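Local coordinates for protein arylalkylamine N-Acetyltransferase like 5b (Aedes aegypti, PDB 4FD4) that probably transfers acyl groups from acyl-coenzyme A, such as acetyl-CoA, to the amino group of arylalkylamines such as serotonin, as a GNAT-family acetyltransferase, at residues Ser6-Leu17 against Val56-Ser67; Phe160-Thr168 against Gln208-Leu217. One frame throughout, in Å; residues are numbered along the deposited sequence.

Contact 1: Ser6-Leu17 against Val56-Ser67; sequences SIVLRVARLDEL and VEQGTVVVAEDS
Two carboxylates meet the guanidinium of Arg10 at its edge, Glu65 across the contact and Glu16 from its own segment, while CG2 of Val63 lies over one face. Glu65 is gripped side-on in a salt bridge: Arg10 NE bonds to Glu65 OE2 at 3.0 Å and Arg10 NH2 to Glu65 OE1 at 3.2 Å. Both oxygens sit near the guanidinium plane, yet the nitrogens reach them from above the carboxylate, whose plane is turned by 56°. Glu16, also salt-bridged, is held end-on and more squarely, its two syn lone pairs facing NH1 and NH2. The backbone N of Arg13 bonds to Glu16 OE1 through the anti lone pair; together with the end-on pair this should hold the carboxylate against rotation. Glu16 CD lies over one face of the Arg13 guanidinium, which grips Asp15 side-on, Asp15 OD1 lying at its edge in plane.

Beneath this five-residue salt-bridge network run strands 7-11 and 61-66, an antiparallel pair at one end of the mixed sheet of the GNAT fold, with 7-11 outermost. Val8-Glu65 and Arg10-Val63 are hydrogen-bonded pairs; Ala12 N continues the register to Val61 O at 2.7 Å. Arg10 rises with CG between its backbone N and carbonyl carbon (chi1 60°) and runs extended to NE, reaching Glu65.

On the other face, Leu9 CD2 meets Ala64 CB at 4.0 Å, and Leu9 and Val62 turn toward helix 143-158, where branched apolar chains suit a helix-covered surface. Ala12 is buried and turned toward 61-66, its lone methyl fitting against Val61 CG1 (3.9 Å) and Val63 CG1. Two waters lie between Ala12 O and Val56 O, one also accepting from Val61 N. Val56 CG1 presses on Leu14 CA at 3.6 Å, and Leu17 CD1 touches Val56 CB at 4.1 Å.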
loop_
_atom_site.group_PDB
_atom_site.type_symbol
_atom_site.label_atom_id
_atom_site.label_comp_id
_atom_site.label_asym_id
_atom_site.label_seq_id
_atom_site.Cartn_x
_atom_site.Cartn_y
_atom_site.Cartn_z
ATOM N N SER A 6 17.442 19.535 -5.262
ATOM C CA SER A 6 16.982 18.798 -4.095
ATOM C C SER A 6 15.595 18.199 -4.361
ATOM O O SER A 6 14.983 18.450 -5.404
ATOM C CB SER A 6 16.962 19.695 -2.859
ATOM O OG SER A 6 16.977 18.914 -1.673
ATOM N N ILE A 7 15.112 17.393 -3.423
ATOM C CA ILE A 7 13.924 16.573 -3.653
ATOM C C ILE A 7 12.699 17.159 -2.947
ATOM O O ILE A 7 12.769 17.490 -1.764
ATOM C CB ILE A 7 14.164 15.116 -3.204
ATOM C CG1 ILE A 7 15.196 14.449 -4.117
ATOM C CG2 ILE A 7 12.865 14.317 -3.210
ATOM C CD1 ILE A 7 14.875 14.566 -5.598
ATOM N N VAL A 8 11.592 17.304 -3.678
ATOM C CA VAL A 8 10.370 17.902 -3.126
ATOM C C VAL A 8 9.345 16.827 -2.762
ATOM O O VAL A 8 9.062 15.956 -3.573
ATOM C CB VAL A 8 9.702 18.823 -4.151
ATOM C CG1 VAL A 8 8.374 19.365 -3.606
ATOM C CG2 VAL A 8 10.632 19.962 -4.556
ATOM N N LEU A 9 8.779 16.886 -1.562
ATOM C CA LEU A 9 7.653 16.007 -1.243
ATOM C C LEU A 9 6.375 16.824 -1.268
ATOM O O LEU A 9 6.334 17.916 -0.698
ATOM C CB LEU A 9 7.805 15.394 0.147
ATOM C CG LEU A 9 8.823 14.284 0.411
ATOM C CD1 LEU A 9 8.166 12.932 0.374
ATOM C CD2 LEU A 9 10.031 14.350 -0.518
ATOM N N ARG A 10 5.328 16.301 -1.905
ATOM C CA ARG A 10 4.048 17.003 -1.898
ATOM C C ARG A 10 2.911 16.089 -2.314
ATOM O O ARG A 10 3.138 14.990 -2.793
ATOM C CB ARG A 10 4.093 18.196 -2.843
ATOM C CG ARG A 10 4.393 17.777 -4.287
ATOM C CD ARG A 10 4.536 18.973 -5.176
ATOM N NE ARG A 10 4.874 18.600 -6.553
ATOM C CZ ARG A 10 3.998 18.161 -7.450
ATOM N NH1 ARG A 10 2.709 18.009 -7.134
ATOM N NH2 ARG A 10 4.421 17.856 -8.669
ATOM N N VAL A 11 1.681 16.558 -2.152
ATOM C CA VAL A 11 0.521 15.792 -2.581
ATOM C C VAL A 11 0.365 15.914 -4.106
ATOM O O VAL A 11 0.581 16.991 -4.678
ATOM C CB VAL A 11 -0.746 16.259 -1.801
ATOM C CG1 VAL A 11 -2.021 15.772 -2.468
ATOM C CG2 VAL A 11 -0.681 15.766 -0.337
ATOM N N ALA A 12 0.037 14.807 -4.769
ATOM C CA ALA A 12 -0.170 14.827 -6.221
ATOM C C ALA A 12 -1.498 15.509 -6.559
ATOM O O ALA A 12 -2.490 15.303 -5.867
ATOM C CB ALA A 12 -0.142 13.415 -6.777
ATOM N N ARG A 13 -1.512 16.319 -7.615
ATOM C CA ARG A 13 -2.739 16.953 -8.087
ATOM C C ARG A 13 -3.473 16.019 -9.047
ATOM O O ARG A 13 -2.861 15.135 -9.666
ATOM C CB ARG A 13 -2.431 18.260 -8.824
ATOM C CG ARG A 13 -1.621 19.283 -8.044
ATOM C CD ARG A 13 -1.594 20.629 -8.787
ATOM N NE ARG A 13 -1.099 20.486 -10.155
ATOM C CZ ARG A 13 0.192 20.474 -10.475
ATOM N NH1 ARG A 13 1.108 20.600 -9.525
ATOM N NH2 ARG A 13 0.567 20.326 -11.739
ATOM N N LEU A 14 -4.778 16.221 -9.184
ATOM C CA LEU A 14 -5.562 15.397 -10.101
ATOM C C LEU A 14 -5.008 15.451 -11.534
ATOM O O LEU A 14 -4.918 14.424 -12.225
ATOM C CB LEU A 14 -7.032 15.803 -10.059
ATOM C CG LEU A 14 -7.967 14.953 -10.920
ATOM C CD1 LEU A 14 -7.845 13.486 -10.533
ATOM C CD2 LEU A 14 -9.396 15.426 -10.773
ATOM N N ASP A 15 -4.597 16.639 -11.968
ATOM C CA ASP A 15 -4.084 16.799 -13.328
ATOM C C ASP A 15 -2.777 16.022 -13.529
ATOM O O ASP A 15 -2.278 15.908 -14.649
ATOM C CB ASP A 15 -3.918 18.290 -13.684
ATOM C CG ASP A 15 -2.925 19.007 -12.779
ATOM O OD1 ASP A 15 -3.347 19.622 -11.773
ATOM O OD2 ASP A 15 -1.714 18.962 -13.070
ATOM N N GLU A 16 -2.248 15.446 -12.452
ATOM C CA GLU A 16 -0.996 14.702 -12.537
ATOM C C GLU A 16 -1.218 13.191 -12.506
ATOM O O GLU A 16 -0.275 12.407 -12.360
ATOM C CB GLU A 16 -0.061 15.124 -11.405
ATOM C CG GLU A 16 0.325 16.587 -11.458
ATOM C CD GLU A 16 1.288 16.963 -10.351
ATOM O OE1 GLU A 16 0.901 16.861 -9.161
ATOM O OE2 GLU A 16 2.440 17.335 -10.663
ATOM N N LEU A 17 -2.471 12.785 -12.634
ATOM C CA LEU A 17 -2.795 11.364 -12.640
ATOM C C LEU A 17 -1.842 10.547 -13.537
ATOM O O LEU A 17 -1.323 9.493 -13.127
ATOM C CB LEU A 17 -4.251 11.174 -13.068
ATOM C CG LEU A 17 -4.818 9.778 -12.830
ATOM C CD1 LEU A 17 -5.695 9.741 -11.583
ATOM C CD2 LEU A 17 -5.596 9.350 -14.051
ATOM N N VAL A 56 -5.767 9.686 -6.053
ATOM C CA VAL A 56 -5.203 10.997 -6.405
ATOM C C VAL A 56 -6.203 12.116 -6.149
ATOM O O VAL A 56 -5.865 13.128 -5.550
ATOM C CB VAL A 56 -4.751 11.063 -7.870
ATOM C CG1 VAL A 56 -4.375 12.503 -8.254
ATOM C CG2 VAL A 56 -3.578 10.124 -8.110
ATOM N N GLU A 57 -7.443 11.925 -6.590
ATOM C CA GLU A 57 -8.465 12.948 -6.400
ATOM C C GLU A 57 -8.739 13.197 -4.914
ATOM O O GLU A 57 -9.141 14.297 -4.528
ATOM C CB GLU A 57 -9.755 12.573 -7.135
ATOM C CG GLU A 57 -10.524 11.412 -6.514
ATOM C CD GLU A 57 -11.564 10.823 -7.467
ATOM O OE1 GLU A 57 -11.658 9.574 -7.553
ATOM O OE2 GLU A 57 -12.282 11.608 -8.130
ATOM N N GLN A 58 -8.526 12.186 -4.080
ATOM C CA GLN A 58 -8.767 12.328 -2.638
ATOM C C GLN A 58 -7.664 13.104 -1.905
ATOM O O GLN A 58 -7.771 13.341 -0.695
ATOM C CB GLN A 58 -8.969 10.957 -1.981
ATOM C CG GLN A 58 -10.063 10.117 -2.627
ATOM C CD GLN A 58 -10.222 8.744 -1.998
ATOM O OE1 GLN A 58 -10.055 8.572 -0.787
ATOM N NE2 GLN A 58 -10.561 7.753 -2.826
ATOM N N GLY A 59 -6.612 13.483 -2.627
ATOM C CA GLY A 59 -5.510 14.248 -2.050
ATOM C C GLY A 59 -4.659 13.471 -1.057
ATOM O O GLY A 59 -4.006 14.068 -0.189
ATOM N N THR A 60 -4.640 12.145 -1.183
ATOM C CA THR A 60 -3.844 11.326 -0.258
ATOM C C THR A 60 -2.755 10.508 -0.986
ATOM O O THR A 60 -2.287 9.466 -0.498
ATOM C CB THR A 60 -4.748 10.442 0.613
ATOM O OG1 THR A 60 -5.554 9.612 -0.229
ATOM C CG2 THR A 60 -5.667 11.312 1.457
ATOM N N VAL A 61 -2.377 10.994 -2.164
ATOM C CA VAL A 61 -1.244 10.456 -2.903
ATOM C C VAL A 61 -0.091 11.434 -2.775
ATOM O O VAL A 61 -0.200 12.595 -3.169
ATOM C CB VAL A 61 -1.597 10.196 -4.384
ATOM C CG1 VAL A 61 -0.358 9.852 -5.184
ATOM C CG2 VAL A 61 -2.618 9.067 -4.483
ATOM N N VAL A 62 1.001 10.971 -2.176
ATOM C CA VAL A 62 2.160 11.822 -1.963
ATOM C C VAL A 62 3.268 11.396 -2.917
ATOM O O VAL A 62 3.528 10.207 -3.087
ATOM C CB VAL A 62 2.709 11.734 -0.529
ATOM C CG1 VAL A 62 3.946 12.628 -0.385
ATOM C CG2 VAL A 62 1.651 12.121 0.492
ATOM N N VAL A 63 3.925 12.371 -3.532
ATOM C CA VAL A 63 4.987 12.076 -4.457
ATOM C C VAL A 63 6.253 12.754 -3.980
ATOM O O VAL A 63 6.217 13.804 -3.301
ATOM C CB VAL A 63 4.652 12.518 -5.885
ATOM C CG1 VAL A 63 3.551 11.631 -6.486
ATOM C CG2 VAL A 63 4.240 13.981 -5.894
ATOM N N ALA A 64 7.358 12.099 -4.305
ATOM C CA ALA A 64 8.690 12.668 -4.144
ATOM C C ALA A 64 9.158 12.953 -5.564
ATOM O O ALA A 64 9.173 12.054 -6.434
ATOM C CB ALA A 64 9.617 11.681 -3.459
ATOM N N GLU A 65 9.526 14.213 -5.787
ATOM C CA GLU A 65 9.796 14.752 -7.111
ATOM C C GLU A 65 11.217 15.314 -7.174
ATOM O O GLU A 65 11.678 15.980 -6.246
ATOM C CB GLU A 65 8.787 15.874 -7.381
ATOM C CG GLU A 65 8.903 16.602 -8.708
ATOM C CD GLU A 65 7.850 17.708 -8.847
ATOM O OE1 GLU A 65 7.340 17.921 -9.970
ATOM O OE2 GLU A 65 7.529 18.363 -7.829
ATOM N N ASP A 66 11.908 15.031 -8.270
ATOM C CA ASP A 66 13.209 15.633 -8.557
ATOM C C ASP A 66 12.934 16.870 -9.409
ATOM O O ASP A 66 12.901 16.790 -10.637
ATOM C CB ASP A 66 14.085 14.629 -9.317
ATOM C CG ASP A 66 15.475 15.176 -9.657
ATOM O OD1 ASP A 66 15.632 16.408 -9.787
ATOM O OD2 ASP A 66 16.404 14.361 -9.819
ATOM N N SER A 67 12.711 18.007 -8.755
ATOM C CA SER A 67 12.289 19.218 -9.459
ATOM C C SER A 67 13.278 19.642 -10.546
ATOM O O SER A 67 12.880 20.194 -11.572
ATOM C CB SER A 67 12.055 20.368 -8.477
ATOM O OG SER A 67 13.256 20.736 -7.822
HETATM O O HOH W 1 -3.379 13.188 -4.296
HETATM O O HOH W 2 -5.188 16.102 -5.031
#

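Contact 2: Phe160-Thr168 against Gln208-Leu217; sequences FKAISGDFT and QVIKTCVKLL
Asp166 and Thr212 stand side by side on one face of an antiparallel pair, strands 162-167 and 209-216 in the C-terminal part of the GNAT sheet. Thr212 OG1 donates to Asp166 OD1 at 2.8 Å, meeting that oxygen nearly head-on to its C-O bond. Short polar chains suit this non-hydrogen-bonded pair, since its close backbones bring the two ends within bonding range.

On the reverse face, Phe167 CD2 lies 3.8 Å from Cys213 SG. The sulfur approaches the ring obliquely, its line to the centroid 73° off the ring normal. Gly165, directly opposite Cys213, has no side chain to obstruct the Phe167 ring, which passes over that position. Farther along, CD1 of Leu217, the last residue of the chain, lies 4.0 Å from Ile163 CB. At the far end Gln208, bent at chi2 (148°), swings its amide back across Thr168, and Gln208 NE2 makes a weak bond to Thr168 O at 3.2 Å.

Backbone bonds hold these groups in register, with reciprocal pairs at Ile163-Lys215, Gly165-Cys213 and Phe167-Lys211. Beyond the pair, helix 170-178 packs on Phe167 and Cys213, and Met152 of helix 143-158 on Ile163. Lys215 NZ bonds to Leu179 O. Ser164 OG is hydrogen-bonded to His128 ND1, and His128 NE2 makes a weak bond with Asp166 OD2.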
loop_
_atom_site.group_PDB
_atom_site.type_symbol
_atom_site.label_atom_id
_atom_site.label_comp_id
_atom_site.label_asym_id
_atom_site.label_seq_id
_atom_site.Cartn_x
_atom_site.Cartn_y
_atom_site.Cartn_z
ATOM N N PHE A 160 -7.057 12.209 11.441
ATOM C CA PHE A 160 -6.989 10.775 11.739
ATOM C C PHE A 160 -6.339 10.525 13.090
ATOM O O PHE A 160 -5.433 11.255 13.494
ATOM C CB PHE A 160 -6.285 9.998 10.620
ATOM C CG PHE A 160 -7.112 9.884 9.373
ATOM C CD1 PHE A 160 -7.959 8.806 9.182
ATOM C CD2 PHE A 160 -7.076 10.884 8.408
ATOM C CE1 PHE A 160 -8.734 8.711 8.038
ATOM C CE2 PHE A 160 -7.844 10.796 7.262
ATOM C CZ PHE A 160 -8.677 9.711 7.077
ATOM N N LYS A 161 -6.819 9.504 13.795
ATOM C CA LYS A 161 -6.296 9.199 15.119
ATOM C C LYS A 161 -5.300 8.052 15.065
ATOM O O LYS A 161 -4.643 7.765 16.056
ATOM C CB LYS A 161 -7.428 8.893 16.111
ATOM C CG LYS A 161 -8.336 10.089 16.392
ATOM C CD LYS A 161 -7.541 11.384 16.508
ATOM C CE LYS A 161 -7.550 11.947 17.930
ATOM N NZ LYS A 161 -8.881 12.515 18.326
ATOM N N ALA A 162 -5.192 7.405 13.905
ATOM C CA ALA A 162 -4.261 6.288 13.734
ATOM C C ALA A 162 -3.866 6.077 12.268
ATOM O O ALA A 162 -4.658 6.351 11.361
ATOM C CB ALA A 162 -4.857 4.997 14.317
ATOM N N ILE A 163 -2.648 5.582 12.052
ATOM C CA ILE A 163 -2.175 5.233 10.712
ATOM C C ILE A 163 -1.657 3.798 10.691
ATOM O O ILE A 163 -1.077 3.337 11.673
ATOM C CB ILE A 163 -1.046 6.172 10.246
ATOM C CG1 ILE A 163 -0.668 5.883 8.789
ATOM C CG2 ILE A 163 0.171 6.017 11.135
ATOM C CD1 ILE A 163 0.424 6.824 8.244
ATOM N N SER A 164 -1.865 3.093 9.577
ATOM C CA SER A 164 -1.418 1.714 9.440
ATOM C C SER A 164 -0.924 1.423 8.039
ATOM O O SER A 164 -1.024 2.263 7.143
ATOM C CB SER A 164 -2.536 0.727 9.805
ATOM O OG SER A 164 -3.728 1.003 9.093
ATOM N N GLY A 165 -0.387 0.225 7.851
ATOM C CA GLY A 165 0.053 -0.195 6.534
ATOM C C GLY A 165 0.334 -1.679 6.443
ATOM O O GLY A 165 0.598 -2.341 7.454
ATOM N N ASP A 166 0.255 -2.203 5.224
ATOM C CA ASP A 166 0.664 -3.565 4.942
ATOM C C ASP A 166 2.042 -3.497 4.287
ATOM O O ASP A 166 2.173 -3.088 3.134
ATOM C CB ASP A 166 -0.341 -4.252 4.010
ATOM C CG ASP A 166 -1.737 -4.320 4.605
ATOM O OD1 ASP A 166 -1.857 -4.562 5.827
ATOM O OD2 ASP A 166 -2.715 -4.115 3.854
ATOM N N PHE A 167 3.062 -3.865 5.050
ATOM C CA PHE A 167 4.440 -3.736 4.610
ATOM C C PHE A 167 5.011 -5.076 4.186
ATOM O O PHE A 167 5.125 -6.007 4.992
ATOM C CB PHE A 167 5.271 -3.067 5.704
ATOM C CG PHE A 167 4.769 -1.701 6.069
ATOM C CD1 PHE A 167 4.982 -0.630 5.218
ATOM C CD2 PHE A 167 4.050 -1.492 7.239
ATOM C CE1 PHE A 167 4.506 0.630 5.535
ATOM C CE2 PHE A 167 3.575 -0.230 7.560
ATOM C CZ PHE A 167 3.805 0.829 6.704
ATOM N N THR A 168 5.309 -5.160 2.911
ATOM C CA THR A 168 5.659 -6.383 2.256
ATOM C C THR A 168 7.149 -6.615 2.171
ATOM O O THR A 168 7.555 -7.659 1.830
ATOM C CB THR A 168 5.074 -6.445 0.835
ATOM O OG1 THR A 168 3.696 -6.087 0.854
ATOM C CG2 THR A 168 5.162 -7.840 0.299
ATOM N N GLN A 208 8.597 -15.265 2.552
ATOM C CA GLN A 208 8.255 -13.847 2.431
ATOM C C GLN A 208 6.972 -13.554 3.199
ATOM O O GLN A 208 5.943 -14.193 2.979
ATOM C CB GLN A 208 8.100 -13.416 0.974
ATOM C CG GLN A 208 7.375 -12.080 0.822
ATOM C CD GLN A 208 7.843 -11.284 -0.382
ATOM O OE1 GLN A 208 7.787 -11.757 -1.522
ATOM N NE2 GLN A 208 8.314 -10.064 -0.133
ATOM N N VAL A 209 7.044 -12.576 4.096
ATOM C CA VAL A 209 5.973 -12.306 5.044
ATOM C C VAL A 209 5.460 -10.878 4.897
ATOM O O VAL A 209 6.238 -9.952 4.656
ATOM C CB VAL A 209 6.468 -12.487 6.491
ATOM C CG1 VAL A 209 5.363 -12.184 7.477
ATOM C CG2 VAL A 209 7.005 -13.900 6.707
ATOM N N ILE A 210 4.149 -10.708 5.056
ATOM C CA ILE A 210 3.529 -9.392 5.032
ATOM C C ILE A 210 3.216 -8.970 6.455
ATOM O O ILE A 210 2.662 -9.753 7.224
ATOM C CB ILE A 210 2.223 -9.414 4.237
ATOM C CG1 ILE A 210 2.440 -10.067 2.870
ATOM C CG2 ILE A 210 1.663 -7.997 4.101
ATOM C CD1 ILE A 210 1.193 -10.137 2.036
ATOM N N LYS A 211 3.568 -7.744 6.821
ATOM C CA LYS A 211 3.305 -7.297 8.188
ATOM C C LYS A 211 2.426 -6.057 8.231
ATOM O O LYS A 211 2.763 -5.038 7.646
ATOM C CB LYS A 211 4.614 -7.016 8.935
ATOM C CG LYS A 211 5.555 -8.213 9.065
ATOM C CD LYS A 211 6.283 -8.159 10.406
ATOM C CE LYS A 211 7.355 -9.235 10.532
ATOM N NZ LYS A 211 8.513 -8.975 9.629
ATOM N N THR A 212 1.301 -6.143 8.930
ATOM C CA THR A 212 0.443 -4.988 9.136
ATOM C C THR A 212 0.892 -4.242 10.392
ATOM O O THR A 212 0.887 -4.799 11.498
ATOM C CB THR A 212 -1.040 -5.407 9.260
ATOM O OG1 THR A 212 -1.409 -6.194 8.118
ATOM C CG2 THR A 212 -1.939 -4.182 9.350
ATOM N N CYS A 213 1.289 -2.984 10.226
ATOM C CA CYS A 213 1.761 -2.186 11.363
ATOM C C CYS A 213 0.894 -0.948 11.566
ATOM O O CYS A 213 0.220 -0.488 10.628
ATOM C CB CYS A 213 3.237 -1.804 11.183
ATOM S SG CYS A 213 4.286 -3.188 10.667
ATOM N N VAL A 214 0.911 -0.410 12.788
ATOM C CA VAL A 214 -0.029 0.645 13.173
ATOM C C VAL A 214 0.521 1.560 14.277
ATOM O O VAL A 214 1.330 1.138 15.107
ATOM C CB VAL A 214 -1.365 0.043 13.653
ATOM C CG1 VAL A 214 -1.132 -0.830 14.881
ATOM C CG2 VAL A 214 -2.372 1.146 13.970
ATOM N N LYS A 215 0.057 2.805 14.288
ATOM C CA LYS A 215 0.508 3.793 15.260
ATOM C C LYS A 215 -0.587 4.831 15.527
ATOM O O LYS A 215 -1.239 5.319 14.593
ATOM C CB LYS A 215 1.801 4.439 14.756
ATOM C CG LYS A 215 2.061 5.847 15.239
ATOM C CD LYS A 215 3.499 6.257 14.905
ATOM C CE LYS A 215 3.619 7.777 14.839
ATOM N NZ LYS A 215 5.039 8.242 14.910
ATOM N N LEU A 216 -0.829 5.122 16.804
ATOM C CA LEU A 216 -1.754 6.184 17.168
ATOM C C LEU A 216 -1.108 7.502 16.790
ATOM O O LEU A 216 0.112 7.665 16.892
ATOM C CB LEU A 216 -2.065 6.167 18.671
ATOM C CG LEU A 216 -3.524 5.891 19.036
ATOM C CD1 LEU A 216 -3.893 4.448 18.709
ATOM C CD2 LEU A 216 -3.805 6.196 20.509
ATOM N N LEU A 217 -1.929 8.445 16.349
ATOM C CA LEU A 217 -1.418 9.753 15.957
ATOM C C LEU A 217 -1.797 10.808 16.999
ATOM O O LEU A 217 -2.754 10.632 17.772
ATOM C CB LEU A 217 -1.916 10.136 14.561
ATOM C CG LEU A 217 -1.438 9.234 13.422
ATOM C CD1 LEU A 217 -2.340 9.357 12.196
ATOM C CD2 LEU A 217 0.017 9.525 13.049
ATOM O OXT LEU A 217 -1.132 11.848 17.102
#

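Both contacts pair antiparallel neighbours in one seven-stranded sheet: contact 1 joins an outermost strand, 7-11, to 61-66, whereas contact 2 joins 162-167 to 209-216 in the other half. Strands 71-81 and 126-134 run between them. The centres of the two contacts are about 22 Å apart, and their nearest atoms about 6 Å. Helix 143-158 spans the two, meeting Leu9 and Val62 in contact 1 and Ile163 and Leu217 in contact 2. In GNAT enzymes the acyl-CoA cleft usually opens between the parallel strands equivalent to 126-134 and 162-167, so contact 2, nearer the centre of the folded chain, probably flanks it. A glycerol, probably from crystallisation, is hydrogen-bonded to Thr168 N there.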